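Local coordinates for penicillin-binding protein activator LpoA (Escherichia coli, PDB 6DR3) that activates the peptidoglycan synthase PBP1a from the outer membrane, stimulating its transpeptidase activity, the chain here being the amino-terminal domain of this lipoprotein, at residues L39-L44 and G51-L56. Residues are numbered along the deposited sequence; the frame is centred on the assembly and turned at random.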
loop_
_atom_site.group_PDB
_atom_site.type_symbol
_atom_site.label_atom_id
_atom_site.label_comp_id
_atom_site.label_asym_id
_atom_site.label_seq_id
_atom_site.Cartn_x
_atom_site.Cartn_y
_atom_site.Cartn_z
ATOM N N LEU A 39 10.254 10.034 12.574
ATOM C CA LEU A 39 10.753 8.819 11.940
ATOM C C LEU A 39 10.808 7.664 12.932
ATOM O O LEU A 39 10.483 6.522 12.583
ATOM C CB LEU A 39 12.129 9.080 11.330
ATOM C CG LEU A 39 12.096 9.847 10.006
ATOM C CD1 LEU A 39 13.424 10.540 9.736
ATOM C CD2 LEU A 39 11.751 8.895 8.872
ATOM N N ALA A 40 11.213 7.940 14.174
ATOM C CA ALA A 40 11.205 6.905 15.201
ATOM C C ALA A 40 9.807 6.330 15.386
ATOM O O ALA A 40 9.638 5.111 15.491
ATOM C CB ALA A 40 11.729 7.470 16.521
ATOM N N ILE A 41 8.793 7.196 15.428
ATOM C CA ILE A 41 7.412 6.730 15.536
ATOM C C ILE A 41 7.079 5.806 14.371
ATOM O O ILE A 41 6.511 4.723 14.554
ATOM C CB ILE A 41 6.449 7.930 15.596
ATOM C CG1 ILE A 41 6.747 8.795 16.821
ATOM C CG2 ILE A 41 4.993 7.461 15.627
ATOM C CD1 ILE A 41 6.141 10.179 16.753
ATOM N N ARG A 42 7.428 6.225 13.152
ATOM C CA ARG A 42 7.146 5.415 11.971
ATOM C C ARG A 42 7.793 4.041 12.080
ATOM O O ARG A 42 7.160 3.021 11.778
ATOM C CB ARG A 42 7.638 6.142 10.717
ATOM C CG ARG A 42 7.165 5.531 9.406
ATOM C CD ARG A 42 7.994 6.024 8.224
ATOM N NE ARG A 42 7.976 7.481 8.094
ATOM C CZ ARG A 42 8.496 8.150 7.068
ATOM N NH1 ARG A 42 9.082 7.498 6.070
ATOM N NH2 ARG A 42 8.429 9.474 7.034
ATOM N N ALA A 43 9.053 3.992 12.515
ATOM C CA ALA A 43 9.755 2.717 12.615
ATOM C C ALA A 43 9.217 1.874 13.766
ATOM O O ALA A 43 9.068 0.654 13.630
ATOM C CB ALA A 43 11.255 2.958 12.784
ATOM N N LEU A 44 8.926 2.501 14.909
ATOM C CA LEU A 44 8.376 1.757 16.039
ATOM C C LEU A 44 7.080 1.052 15.656
ATOM O O LEU A 44 6.869 -0.113 16.014
ATOM C CB LEU A 44 8.145 2.692 17.226
ATOM C CG LEU A 44 9.400 3.218 17.932
ATOM C CD1 LEU A 44 9.048 4.352 18.887
ATOM C CD2 LEU A 44 10.108 2.102 18.678
ATOM N N GLY A 51 3.324 0.394 21.919
ATOM C CA GLY A 51 3.326 1.213 23.121
ATOM C C GLY A 51 4.281 2.388 23.021
ATOM O O GLY A 51 3.910 3.533 23.291
ATOM N N GLN A 52 5.528 2.120 22.628
ATOM C CA GLN A 52 6.507 3.196 22.519
ATOM C C GLN A 52 6.165 4.154 21.386
ATOM O O GLN A 52 6.427 5.357 21.496
ATOM C CB GLN A 52 7.911 2.618 22.332
ATOM C CG GLN A 52 8.503 2.045 23.614
ATOM C CD GLN A 52 9.983 1.734 23.496
ATOM O OE1 GLN A 52 10.461 1.318 22.442
ATOM N NE2 GLN A 52 10.715 1.937 24.584
ATOM N N ALA A 53 5.580 3.652 20.295
ATOM C CA ALA A 53 5.131 4.541 19.229
ATOM C C ALA A 53 4.085 5.520 19.750
ATOM O O ALA A 53 4.168 6.729 19.502
ATOM C CB ALA A 53 4.572 3.727 18.062
ATOM N N VAL A 54 3.091 5.008 20.479
ATOM C CA VAL A 54 2.056 5.863 21.057
ATOM C C VAL A 54 2.682 6.913 21.966
ATOM O O VAL A 54 2.403 8.111 21.845
ATOM C CB VAL A 54 1.021 5.006 21.812
ATOM C CG1 VAL A 54 0.084 5.878 22.651
ATOM C CG2 VAL A 54 0.219 4.165 20.835
ATOM N N GLU A 55 3.537 6.479 22.894
ATOM C CA GLU A 55 4.109 7.410 23.861
ATOM C C GLU A 55 4.927 8.491 23.164
ATOM O O GLU A 55 4.785 9.682 23.463
ATOM C CB GLU A 55 4.965 6.655 24.877
ATOM C CG GLU A 55 5.695 7.555 25.865
ATOM C CD GLU A 55 4.761 8.511 26.580
ATOM O OE1 GLU A 55 3.567 8.176 26.726
ATOM O OE2 GLU A 55 5.219 9.598 26.992
ATOM N N LEU A 56 5.792 8.094 22.229
ATOM C CA LEU A 56 6.594 9.081 21.513
ATOM C C LEU A 56 5.717 9.985 20.658
ATOM O O LEU A 56 6.029 11.167 20.484
ATOM C CB LEU A 56 7.644 8.377 20.653
ATOM C CG LEU A 56 8.825 9.223 20.170
ATOM C CD1 LEU A 56 9.599 9.828 21.342
ATOM C CD2 LEU A 56 9.752 8.380 19.305
#
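With CG turned anti to the backbone N (chi1 -162°), L56 reaches across to helix 30-47, and its CD2 methyl settles against A40 CB at 3.5 Å. L44 answers with the other common choice: its CG stands beside the backbone N, anti to the carbonyl carbon (chi1 -71°), and with the second torsion near anti its CD1 lies against the backbone of helix 50-58, 3.8 Å from A53 N. At the closest backbone approach one partner is small: A53 meets L44 through the two CB atoms, 3.8 Å apart, and the CA atoms of I41 and A53 come within 4.9 Å. The pair forms an antiparallel helical hairpin, an arrangement in keeping with the TPR-like motifs of this amino-terminal domain; a short turn joins the helices, and the axes of the two segments, inclined at 157°, approach to 8.5 Å at their closest. I41 lies obliquely against L56, its CG1 3.9 Å from L56 CD2, while its CD1 extends to the backbone carbonyl of L56, whose oxygen is hydrogen-bonded by Q37 NE2. The same isoleucine also touches L75 and I79 of helix 66-82, so the hairpin interface runs on into the next helix; A40 packs on L22 of helix 18-25. Toward solvent, Q52 stretches its extended chain past L44, bringing OE1 to 3.9 Å from L44 CD2 in a purely van der Waals contact.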